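Local coordinates for protein HemO (Neisseria meningitidis, PDB 1J77) that binds heme through its iron and probably cleaves the porphyrin ring oxidatively, as heme oxygenases do, at residues Pro100-Ala103 against Gly109-Tyr112. Residues are numbered along the deposited sequence; the frame is centred on the assembly and turned at random.
With HEM (protoporphyrin IX containing Fe), chain B.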
ATOM      1  N   PRO A 100      -1.367 -12.176  -6.463  1.00 23.53           N
ATOM      2  CA  PRO A 100       0.054 -12.080  -6.830  1.00 23.03           C
ATOM      3  C   PRO A 100       0.908 -12.553  -5.687  1.00 22.34           C
ATOM      4  O   PRO A 100       0.550 -12.327  -4.516  1.00 21.97           O
ATOM      5  CB  PRO A 100       0.258 -10.576  -7.052  1.00 23.77           C
ATOM      6  CG  PRO A 100      -1.123 -10.036  -7.294  1.00 24.75           C
ATOM      7  CD  PRO A 100      -2.072 -10.881  -6.571  1.00 23.68           C
ATOM      8  N   TYR A 101       2.044 -13.185  -5.989  1.00 20.71           N
ATOM      9  CA  TYR A 101       2.950 -13.670  -4.973  1.00 20.20           C
ATOM     10  C   TYR A 101       4.311 -13.449  -5.600  1.00 20.78           C
ATOM     11  O   TYR A 101       5.007 -14.383  -6.028  1.00 21.94           O
ATOM     12  CB  TYR A 101       2.650 -15.154  -4.714  1.00 19.56           C
ATOM     13  CG  TYR A 101       3.249 -15.782  -3.492  1.00 18.36           C
ATOM     14  CD1 TYR A 101       2.615 -15.715  -2.241  1.00 19.02           C
ATOM     15  CD2 TYR A 101       4.409 -16.523  -3.561  1.00 18.84           C
ATOM     16  CE1 TYR A 101       3.147 -16.330  -1.125  1.00 19.21           C
ATOM     17  CE2 TYR A 101       4.920 -17.127  -2.477  1.00 18.36           C
ATOM     18  CZ  TYR A 101       4.299 -17.059  -1.236  1.00 18.24           C
ATOM     19  OH  TYR A 101       4.828 -17.750  -0.157  1.00 19.51           O
ATOM     20  N   GLU A 102       4.735 -12.189  -5.571  1.00 20.41           N
ATOM     21  CA  GLU A 102       5.906 -11.788  -6.316  1.00 21.98           C
ATOM     22  C   GLU A 102       7.185 -12.165  -5.572  1.00 21.68           C
ATOM     23  O   GLU A 102       7.215 -12.339  -4.336  1.00 21.31           O
ATOM     24  CB  GLU A 102       5.852 -10.277  -6.615  1.00 21.57           C
ATOM     25  CG  GLU A 102       6.885  -9.835  -7.650  1.00 24.47           C
ATOM     26  CD  GLU A 102       6.874 -10.636  -8.926  1.00 25.87           C
ATOM     27  OE1 GLU A 102       6.066 -10.240  -9.822  1.00 25.47           O
ATOM     28  OE2 GLU A 102       7.690 -11.648  -9.039  1.00 23.41           O
ATOM     29  N   ALA A 103       8.269 -12.253  -6.341  1.00 22.69           N
ATOM     30  CA  ALA A 103       9.555 -12.666  -5.800  1.00 23.69           C
ATOM     31  C   ALA A 103      10.693 -11.856  -6.400  1.00 23.73           C
ATOM     32  O   ALA A 103      10.485 -11.093  -7.347  1.00 23.43           O
ATOM     33  CB  ALA A 103       9.775 -14.146  -6.111  1.00 24.59           C
ATOM     34  N   GLY A 109      10.112  -3.902  -5.406  1.00 17.43           N
ATOM     35  CA  GLY A 109       9.149  -2.886  -5.849  1.00 17.15           C
ATOM     36  C   GLY A 109       7.792  -2.925  -5.152  1.00 17.63           C
ATOM     37  O   GLY A 109       7.253  -1.868  -4.820  1.00 17.58           O
ATOM     38  N   TRP A 110       7.238  -4.110  -4.942  1.00 17.56           N
ATOM     39  CA  TRP A 110       6.005  -4.261  -4.168  1.00 16.93           C
ATOM     40  C   TRP A 110       6.195  -3.805  -2.755  1.00 16.28           C
ATOM     41  O   TRP A 110       5.318  -3.180  -2.147  1.00 16.66           O
ATOM     42  CB  TRP A 110       5.452  -5.703  -4.181  1.00 16.67           C
ATOM     43  CG  TRP A 110       4.886  -6.118  -5.477  1.00 17.67           C
ATOM     44  CD1 TRP A 110       5.531  -6.321  -6.650  1.00 17.55           C
ATOM     45  CD2 TRP A 110       3.516  -6.409  -5.725  1.00 16.57           C
ATOM     46  NE1 TRP A 110       4.631  -6.657  -7.620  1.00 17.80           N
ATOM     47  CE2 TRP A 110       3.388  -6.766  -7.068  1.00 18.23           C
ATOM     48  CE3 TRP A 110       2.379  -6.416  -4.931  1.00 17.29           C
ATOM     49  CZ2 TRP A 110       2.148  -7.121  -7.656  1.00 19.22           C
ATOM     50  CZ3 TRP A 110       1.162  -6.768  -5.511  1.00 15.45           C
ATOM     51  CH2 TRP A 110       1.064  -7.092  -6.860  1.00 17.47           C
ATOM     52  N   LEU A 111       7.340  -4.155  -2.170  1.00 16.21           N
ATOM     53  CA  LEU A 111       7.626  -3.700  -0.854  1.00 16.21           C
ATOM     54  C   LEU A 111       7.709  -2.150  -0.719  1.00 17.83           C
ATOM     55  O   LEU A 111       7.191  -1.596   0.245  1.00 16.86           O
ATOM     56  CB  LEU A 111       8.922  -4.377  -0.345  1.00 17.00           C
ATOM     57  CG  LEU A 111       9.321  -3.986   1.066  1.00 18.60           C
ATOM     58  CD1 LEU A 111       8.337  -4.305   2.089  1.00 21.27           C
ATOM     59  CD2 LEU A 111      10.686  -4.613   1.410  1.00 19.52           C
ATOM     60  N   TYR A 112       8.395  -1.517  -1.648  1.00 17.41           N
ATOM     61  CA  TYR A 112       8.435  -0.045  -1.745  1.00 17.98           C
ATOM     62  C   TYR A 112       6.998   0.524  -1.786  1.00 17.82           C
ATOM     63  O   TYR A 112       6.648   1.409  -0.980  1.00 17.67           O
ATOM     64  CB  TYR A 112       9.234   0.367  -2.991  1.00 18.82           C
ATOM     65  CG  TYR A 112       8.999   1.815  -3.377  1.00 20.57           C
ATOM     66  CD1 TYR A 112       9.614   2.860  -2.675  1.00 22.10           C
ATOM     67  CD2 TYR A 112       8.138   2.112  -4.407  1.00 19.71           C
ATOM     68  CE1 TYR A 112       9.351   4.180  -3.010  1.00 22.49           C
ATOM     69  CE2 TYR A 112       7.841   3.440  -4.742  1.00 20.34           C
ATOM     70  CZ  TYR A 112       8.458   4.476  -4.043  1.00 21.07           C
ATOM     71  OH  TYR A 112       8.167   5.813  -4.400  1.00 23.39           O
TER
HETATM   72  CHA HEM B 300       3.651   8.825  -0.664  1.00 21.93           C
HETATM   73  CHB HEM B 300      -0.859  10.582  -0.532  1.00 21.71           C
HETATM   74  CHC HEM B 300      -2.602   6.137  -1.540  1.00 20.05           C
HETATM   75  CHD HEM B 300       1.954   4.508  -2.145  1.00 19.34           C
HETATM   76  C1A HEM B 300       2.579   9.657  -0.448  1.00 22.53           C
HETATM   77  C2A HEM B 300       2.638  11.030   0.102  1.00 24.44           C
HETATM   78  C3A HEM B 300       1.386  11.482   0.124  1.00 23.29           C
HETATM   79  C4A HEM B 300       0.493  10.461  -0.405  1.00 21.84           C
HETATM   80  CMA HEM B 300       0.942  12.881   0.620  1.00 26.04           C
HETATM   81  CAA HEM B 300       3.867  11.824   0.634  0.70 25.13           C
HETATM   82  CBA HEM B 300       3.945  11.638   2.150  0.70 27.00           C
HETATM   83  CGA HEM B 300       5.200  12.257   2.735  0.70 26.47           C
HETATM   84  O1A HEM B 300       6.170  12.493   1.956  0.70 28.59           O
HETATM   85  O2A HEM B 300       5.202  12.524   3.974  0.70 28.76           O
HETATM   86  C1B HEM B 300      -1.739   9.540  -0.786  1.00 21.71           C
HETATM   87  C2B HEM B 300      -3.171   9.643  -0.764  1.00 21.95           C
HETATM   88  C3B HEM B 300      -3.673   8.415  -1.078  1.00 19.45           C
HETATM   89  C4B HEM B 300      -2.540   7.505  -1.228  1.00 20.33           C
HETATM   90  CMB HEM B 300      -3.889  10.977  -0.435  1.00 24.03           C
HETATM   91  CAB HEM B 300      -5.139   7.980  -1.137  1.00 20.92           C
HETATM   92  CBB HEM B 300      -6.091   8.803  -1.564  1.00 22.12           C
HETATM   93  C1C HEM B 300      -1.523   5.316  -1.730  1.00 17.87           C
HETATM   94  C2C HEM B 300      -1.577   3.873  -1.962  1.00 19.32           C
HETATM   95  C3C HEM B 300      -0.323   3.450  -2.188  1.00 19.45           C
HETATM   96  C4C HEM B 300       0.588   4.546  -2.002  1.00 19.35           C
HETATM   97  CMC HEM B 300      -2.886   3.079  -2.070  1.00 21.90           C
HETATM   98  CAC HEM B 300       0.159   2.041  -2.507  1.00 21.90           C
HETATM   99  CBC HEM B 300      -0.697   1.144  -2.987  1.00 25.59           C
HETATM  100  C1D HEM B 300       2.779   5.534  -1.810  1.00 19.10           C
HETATM  101  C2D HEM B 300       4.213   5.419  -1.877  1.00 18.06           C
HETATM  102  C3D HEM B 300       4.752   6.746  -1.446  1.00 20.10           C
HETATM  103  C4D HEM B 300       3.580   7.531  -1.142  1.00 21.03           C
HETATM  104  CMD HEM B 300       4.991   4.179  -2.322  1.00 18.84           C
HETATM  105  CAD HEM B 300       6.209   7.175  -1.266  1.00 22.64           C
HETATM  106  CBD HEM B 300       6.663   8.152  -2.309  1.00 22.18           C
HETATM  107  CGD HEM B 300       8.135   8.354  -2.028  1.00 25.59           C
HETATM  108  O1D HEM B 300       8.943   7.553  -2.556  1.00 23.73           O
HETATM  109  O2D HEM B 300       8.497   9.352  -1.330  1.00 28.65           O
HETATM  110  NA  HEM B 300       1.266   9.358  -0.724  1.00 20.91           N
HETATM  111  NB  HEM B 300      -1.390   8.237  -1.111  1.00 20.54           N
HETATM  112  NC  HEM B 300      -0.202   5.657  -1.748  1.00 17.75           N
HETATM  113  ND  HEM B 300       2.400   6.811  -1.372  1.00 20.32           N
HETATM  114 FE   HEM B 300       0.538   7.553  -1.342  1.00 19.42          FE
HETATM  115  O   HOH W   1       5.386  -7.652 -10.292  1.00 26.94           O
HETATM  116  O   HOH W   2       0.522   6.965   0.519  1.00 31.79           O
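The carboxylate of Glu102 uses both oxygens: OE1 accepts a hydrogen bond from a water 2.7 Å away, and that water in turn accepts one from Trp110 NE1 at 2.9 Å. The water lies at the edge of the indole, in its plane, and bridges OE1 and NE1. The other oxygen, Glu102 OE2, takes the backbone N of Ala103 on its anti side at 2.8 Å, nearly straight (168°). The backbone holds Glu102 CB over one face of the indole, 4.1 Å from the centroid of the five-membered ring, a CH-pi contact; from there CG anti to the backbone N (chi1 -167°) and a bend at chi2 (52°) carry the carboxylate to the water and to Ala103 N. At the far end of the indole, Pro100 CB meets Trp110 CH2 at 3.6 Å, obliquely. In this all-helical heme oxygenase fold, the pairing packs the loop before helix 104-119 against that helix, where Trp110 also touches Val56 and Ile59 of helix 39-60 and Ala180 of helix 167-192. Two residues on, Tyr112 enters the heme pocket: its OH donates to heme propionate O1D at 2.7 Å, while heme methyl CMD sits 3.8 Å above the phenol plane, toward the rim.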